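Local coordinates for putative cell adhesion protein (Parabacteroides distasonis, PDB 3LIU), which probably serves as a structural subunit of a cell-surface fimbria (pilus) of the FimA/Mfa1 type and may take part in adhesion, at residues T141-Y146 against K156-K161; F198-V203 against L309-D314. All blocks are in the same frame, centred on the assembly; numbering follows the deposited sequence.

Contact 1: T141-Y146 against K156-K161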
loop_
_atom_site.group_PDB
_atom_site.type_symbol
_atom_site.label_atom_id
_atom_site.label_comp_id
_atom_site.label_asym_id
_atom_site.label_seq_id
_atom_site.Cartn_x
_atom_site.Cartn_y
_atom_site.Cartn_z
ATOM N N THR A 141 5.086 -25.494 26.189
ATOM C CA THR A 141 4.429 -24.760 25.129
ATOM C C THR A 141 4.277 -23.251 25.475
ATOM O O THR A 141 3.581 -22.885 26.425
ATOM C CB THR A 141 3.071 -25.397 24.746
ATOM O OG1 THR A 141 3.293 -26.732 24.273
ATOM C CG2 THR A 141 2.387 -24.581 23.623
ATOM N N ASN A 142 4.949 -22.388 24.711
ATOM C CA ASN A 142 4.778 -20.945 24.867
ATOM C C ASN A 142 3.713 -20.436 23.908
ATOM O O ASN A 142 3.747 -20.748 22.710
ATOM C CB ASN A 142 6.069 -20.180 24.606
ATOM C CG ASN A 142 7.123 -20.473 25.633
ATOM O OD1 ASN A 142 7.220 -19.782 26.654
ATOM N ND2 ASN A 142 7.922 -21.489 25.376
ATOM N N TYR A 143 2.800 -19.624 24.433
ATOM C CA TYR A 143 1.745 -19.063 23.614
ATOM C C TYR A 143 1.957 -17.556 23.432
ATOM O O TYR A 143 2.365 -16.854 24.372
ATOM C CB TYR A 143 0.390 -19.320 24.284
ATOM C CG TYR A 143 -0.014 -20.767 24.370
ATOM C CD1 TYR A 143 -0.490 -21.422 23.254
ATOM C CD2 TYR A 143 0.046 -21.459 25.575
ATOM C CE1 TYR A 143 -0.855 -22.727 23.308
ATOM C CE2 TYR A 143 -0.330 -22.777 25.644
ATOM C CZ TYR A 143 -0.776 -23.403 24.491
ATOM O OH TYR A 143 -1.170 -24.707 24.483
ATOM N N ILE A 144 1.699 -17.069 22.219
ATOM C CA ILE A 144 1.646 -15.645 21.960
ATOM C C ILE A 144 0.312 -15.302 21.350
ATOM O O ILE A 144 -0.028 -15.727 20.222
ATOM C CB ILE A 144 2.791 -15.185 21.048
ATOM C CG1 ILE A 144 4.131 -15.487 21.726
ATOM C CG2 ILE A 144 2.625 -13.687 20.696
ATOM C CD1 ILE A 144 5.370 -15.174 20.860
ATOM N N GLY A 145 -0.458 -14.529 22.104
ATOM C CA GLY A 145 -1.735 -14.019 21.640
ATOM C C GLY A 145 -2.963 -14.771 22.117
ATOM O O GLY A 145 -4.063 -14.499 21.632
ATOM N N TYR A 146 -2.796 -15.682 23.082
ATOM C CA TYR A 146 -3.895 -16.551 23.508
ATOM C C TYR A 146 -4.561 -16.094 24.799
ATOM O O TYR A 146 -5.501 -16.735 25.272
ATOM C CB TYR A 146 -3.379 -17.976 23.685
ATOM C CG TYR A 146 -3.152 -18.716 22.417
ATOM C CD1 TYR A 146 -2.033 -18.464 21.623
ATOM C CD2 TYR A 146 -4.049 -19.693 22.002
ATOM C CE1 TYR A 146 -1.820 -19.180 20.451
ATOM C CE2 TYR A 146 -3.840 -20.417 20.845
ATOM C CZ TYR A 146 -2.738 -20.141 20.062
ATOM O OH TYR A 146 -2.555 -20.874 18.914
ATOM N N LYS A 156 -6.696 -26.241 24.485
ATOM C CA LYS A 156 -6.985 -27.590 23.971
ATOM C C LYS A 156 -6.209 -28.654 24.732
ATOM O O LYS A 156 -5.576 -29.517 24.133
ATOM C CB LYS A 156 -6.667 -27.632 22.474
ATOM C CG LYS A 156 -7.343 -26.480 21.757
ATOM C CD LYS A 156 -7.632 -26.728 20.295
ATOM C CE LYS A 156 -8.438 -25.549 19.728
ATOM N NZ LYS A 156 -8.820 -25.706 18.272
ATOM N N ASP A 157 -6.249 -28.561 26.059
ATOM C CA ASP A 157 -5.633 -29.533 26.992
ATOM C C ASP A 157 -4.097 -29.555 26.997
ATOM O O ASP A 157 -3.504 -30.340 27.754
ATOM C CB ASP A 157 -6.172 -30.964 26.754
ATOM C CG ASP A 157 -7.640 -30.981 26.344
ATOM O OD1 ASP A 157 -8.511 -31.011 27.245
ATOM O OD2 ASP A 157 -7.923 -30.959 25.116
ATOM N N ILE A 158 -3.467 -28.729 26.151
ATOM C CA ILE A 158 -2.018 -28.489 26.183
ATOM C C ILE A 158 -1.783 -27.285 27.086
ATOM O O ILE A 158 -2.103 -26.124 26.715
ATOM C CB ILE A 158 -1.396 -28.108 24.782
ATOM C CG1 ILE A 158 -1.895 -29.004 23.646
ATOM C CG2 ILE A 158 0.136 -28.102 24.861
ATOM C CD1 ILE A 158 -1.536 -30.439 23.759
ATOM N N SER A 159 -1.240 -27.536 28.267
ATOM C CA SER A 159 -0.955 -26.457 29.177
ATOM C C SER A 159 0.408 -25.872 28.809
ATOM O O SER A 159 1.255 -26.542 28.220
ATOM C CB SER A 159 -0.995 -26.933 30.635
ATOM O OG SER A 159 0.275 -27.420 31.011
ATOM N N GLY A 160 0.587 -24.598 29.123
ATOM C CA GLY A 160 1.818 -23.896 28.811
ATOM C C GLY A 160 1.784 -22.510 29.414
ATOM O O GLY A 160 1.279 -22.315 30.515
ATOM N N LYS A 161 2.325 -21.535 28.709
ATOM C CA LYS A 161 2.436 -20.196 29.277
ATOM C C LYS A 161 2.289 -19.156 28.199
ATOM O O LYS A 161 2.977 -19.230 27.169
ATOM C CB LYS A 161 3.785 -20.019 29.939
ATOM C CG LYS A 161 3.863 -18.780 30.837
ATOM C CD LYS A 161 5.306 -18.461 31.201
ATOM C CE LYS A 161 5.381 -17.443 32.303
ATOM N NZ LYS A 161 6.550 -16.575 32.132
#

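Contact 2: F198-V203 against L309-D314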
loop_
_atom_site.group_PDB
_atom_site.type_symbol
_atom_site.label_atom_id
_atom_site.label_comp_id
_atom_site.label_asym_id
_atom_site.label_seq_id
_atom_site.Cartn_x
_atom_site.Cartn_y
_atom_site.Cartn_z
ATOM N N PHE A 198 -18.600 16.126 -17.847
ATOM C CA PHE A 198 -17.356 15.362 -17.945
ATOM C C PHE A 198 -17.740 13.908 -17.902
ATOM O O PHE A 198 -18.442 13.504 -16.978
ATOM C CB PHE A 198 -16.454 15.677 -16.787
ATOM C CG PHE A 198 -15.202 14.830 -16.725
ATOM C CD1 PHE A 198 -14.149 15.056 -17.595
ATOM C CD2 PHE A 198 -15.074 13.840 -15.785
ATOM C CE1 PHE A 198 -13.025 14.280 -17.546
ATOM C CE2 PHE A 198 -13.953 13.079 -15.718
ATOM C CZ PHE A 198 -12.917 13.293 -16.595
ATOM N N VAL A 199 -17.303 13.148 -18.904
ATOM C CA VAL A 199 -17.534 11.709 -18.983
ATOM C C VAL A 199 -16.194 11.022 -18.741
ATOM O O VAL A 199 -15.244 11.189 -19.536
ATOM C CB VAL A 199 -18.104 11.297 -20.360
ATOM C CG1 VAL A 199 -18.384 9.805 -20.382
ATOM C CG2 VAL A 199 -19.376 12.113 -20.705
ATOM N N LEU A 200 -16.125 10.261 -17.648
ATOM C CA LEU A 200 -14.945 9.517 -17.282
ATOM C C LEU A 200 -14.694 8.317 -18.211
ATOM O O LEU A 200 -15.584 7.525 -18.411
ATOM C CB LEU A 200 -15.067 9.051 -15.823
ATOM C CG LEU A 200 -13.855 8.293 -15.292
ATOM C CD1 LEU A 200 -12.650 9.280 -15.129
ATOM C CD2 LEU A 200 -14.232 7.603 -13.977
ATOM N N LYS A 201 -13.476 8.187 -18.743
ATOM C CA LYS A 201 -13.099 7.042 -19.610
ATOM C C LYS A 201 -12.098 6.088 -18.970
ATOM O O LYS A 201 -12.182 4.880 -19.184
ATOM C CB LYS A 201 -12.510 7.531 -20.925
ATOM C CG LYS A 201 -13.554 8.100 -21.919
ATOM C CD LYS A 201 -12.882 8.379 -23.290
ATOM C CE LYS A 201 -13.882 8.593 -24.446
ATOM N NZ LYS A 201 -13.468 9.739 -25.388
ATOM N N GLU A 202 -11.164 6.624 -18.179
ATOM C CA GLU A 202 -10.077 5.810 -17.610
ATOM C C GLU A 202 -9.553 6.432 -16.306
ATOM O O GLU A 202 -9.556 7.655 -16.129
ATOM C CB GLU A 202 -8.923 5.683 -18.637
ATOM C CG GLU A 202 -7.737 4.784 -18.217
ATOM C CD GLU A 202 -7.889 3.329 -18.658
ATOM O OE1 GLU A 202 -8.901 3.008 -19.305
ATOM O OE2 GLU A 202 -6.996 2.496 -18.373
ATOM N N VAL A 203 -9.095 5.575 -15.399
ATOM C CA VAL A 203 -8.377 5.989 -14.218
ATOM C C VAL A 203 -7.087 5.185 -14.141
ATOM O O VAL A 203 -7.085 3.975 -14.423
ATOM C CB VAL A 203 -9.226 5.749 -12.950
ATOM C CG1 VAL A 203 -8.521 6.307 -11.720
ATOM C CG2 VAL A 203 -10.634 6.393 -13.101
ATOM N N LEU A 309 -2.740 9.839 -9.025
ATOM C CA LEU A 309 -3.935 9.366 -9.631
ATOM C C LEU A 309 -4.259 10.274 -10.792
ATOM O O LEU A 309 -4.380 11.507 -10.647
ATOM C CB LEU A 309 -5.109 9.277 -8.629
ATOM C CG LEU A 309 -6.399 8.731 -9.284
ATOM C CD1 LEU A 309 -7.160 7.769 -8.393
ATOM C CD2 LEU A 309 -7.313 9.845 -9.793
ATOM N N ILE A 310 -4.399 9.661 -11.962
ATOM C CA ILE A 310 -4.695 10.396 -13.183
ATOM C C ILE A 310 -5.989 9.876 -13.811
ATOM O O ILE A 310 -6.165 8.639 -13.978
ATOM C CB ILE A 310 -3.523 10.253 -14.197
ATOM C CG1 ILE A 310 -2.196 10.627 -13.536
ATOM C CG2 ILE A 310 -3.744 11.161 -15.497
ATOM C CD1 ILE A 310 -0.945 10.501 -14.468
ATOM N N VAL A 311 -6.916 10.797 -14.113
ATOM C CA VAL A 311 -8.137 10.475 -14.846
ATOM C C VAL A 311 -8.114 11.024 -16.271
ATOM O O VAL A 311 -7.463 12.045 -16.556
ATOM C CB VAL A 311 -9.416 10.934 -14.108
ATOM C CG1 VAL A 311 -9.355 10.487 -12.599
ATOM C CG2 VAL A 311 -9.576 12.406 -14.213
ATOM N N LYS A 312 -8.759 10.277 -17.160
ATOM C CA LYS A 312 -8.975 10.684 -18.537
ATOM C C LYS A 312 -10.460 10.669 -18.843
ATOM O O LYS A 312 -11.154 9.723 -18.477
ATOM C CB LYS A 312 -8.285 9.739 -19.500
ATOM C CG LYS A 312 -8.132 10.341 -20.921
ATOM C CD LYS A 312 -7.637 9.365 -21.940
ATOM C CE LYS A 312 -8.677 8.335 -22.260
ATOM N NZ LYS A 312 -8.147 7.383 -23.222
ATOM N N GLY A 313 -10.945 11.700 -19.544
ATOM C CA GLY A 313 -12.347 11.728 -19.981
ATOM C C GLY A 313 -12.629 12.858 -20.953
ATOM O O GLY A 313 -11.722 13.575 -21.373
ATOM N N ASP A 314 -13.895 13.029 -21.299
ATOM C CA ASP A 314 -14.301 14.001 -22.313
ATOM C C ASP A 314 -14.944 15.156 -21.589
ATOM O O ASP A 314 -15.892 14.949 -20.836
ATOM C CB ASP A 314 -15.298 13.381 -23.304
ATOM C CG ASP A 314 -14.704 12.208 -24.074
ATOM O OD1 ASP A 314 -13.470 12.004 -24.045
ATOM O OD2 ASP A 314 -15.491 11.460 -24.674
#

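Contact 1: T141-Y146 against K156-K161
Tyr143 and the backbone of Ile158-Lys161 form the close-packed part of this contact. Tyr143 N donates to Lys161 O at 2.8 Å, almost straight (172°), while the ring lies along 158-161 and carries Tyr143 OH to Ile158 O, where it donates from above the carbonyl plane, again at 2.8 Å. One residue is thus held at both ends. With CG beside the backbone N (chi1 -66°), the ring is directed along that path; Thr141 CG2 covers one face toward the rim, and Tyr143 CE2 comes within 4.0 Å of Gly160 CA. A beta carbon on Gly160 would collide with Thr141 O. Lys161 N donates to Thr141 O at 2.9 Å, and with the Tyr143 bond this makes a short parallel pairing between strands 141-144 and 158-162, in the region matching the FimA family. Strand 16-24 pairs with the other edge of 141-144, where Asn142 is buried and its side-chain amide bonds to Gln18 O and Val137 N. The solvent side is looser: the exposed Ile158 touches Thr141 OG1 with its CG2 in a van der Waals contact at 3.5 Å, the two side chains crossing at about a right angle, while at the other end of the strand the Lys161 chain runs outward, away from 141-146.

Contact 2: F198-V203 against L309-D314
Lys201 reaches across to Asp314 beside a classic beta bulge, in an antiparallel pairing of strands 193-213 and 308-319. Lys201 and Glu202 both stand opposite Lys312: Lys312 O accepts Lys201 N in the carbonyl plane at 2.8 Å and Glu202 N, tilted from that plane, at 3.1 Å. The extra residue shifts the register between the Leu200-Gly313 and Glu202-Lys312 pairs. It also turns the Lys201 side chain toward the partner strand, where its bent end brings NZ into a forked salt bridge, 2.6 Å from Asp314 OD1 and 2.8 Å from Asp314 OD2, each oxygen using its syn lone pair. Asn330 on strand 326-336 bonds to both partners, its backbone N to Asp314 OD1 and its own OD1 to Lys201 NZ. Were Asp314 replaced by alanine, Lys201 NZ would probably keep its bond to Asn330 but lose the carboxylate that balances its charge, and Asn330 N would lose its acceptor.

The other face of the pairing, with Leu200, Val203 and Val311, is apolar. Leu200 and Val311 meet at about a right angle, Leu200 CD1 to Val311 CB 3.8 Å, whereas Val203 CG1 slants against Leu309 CD1 at 3.9 Å. Strands 172-185 and 358-366 pack over this layer. The Phe198 ring, its CG anti to N (chi1 174°), extends along 311-314 into ground that a side chain at Gly313 would occupy, with Phe198 CZ near Val311 CG2 and Phe198 CE1 3.6 Å from Gly313 CA.

How the contacts relate
Followed from the N terminus, the chain first lays down strand 16-24, against which 141-144 later pairs in parallel. Contact 1 then closes a short loop, with only nine residues between its segments, five of them in strand 151-155, which itself pairs antiparallel with 158-162. Contact 2 opens after this and spans 105 residues before 309-314 returns to 198-203. The two are therefore in series, neither nested nor crossing. Contact 1 ties together neighbouring strands at one end of the elongated chain; contact 2 joins distant parts of the sequence within another sheet. Their centres lie 54 Å apart, on opposite sides of the chain's centre.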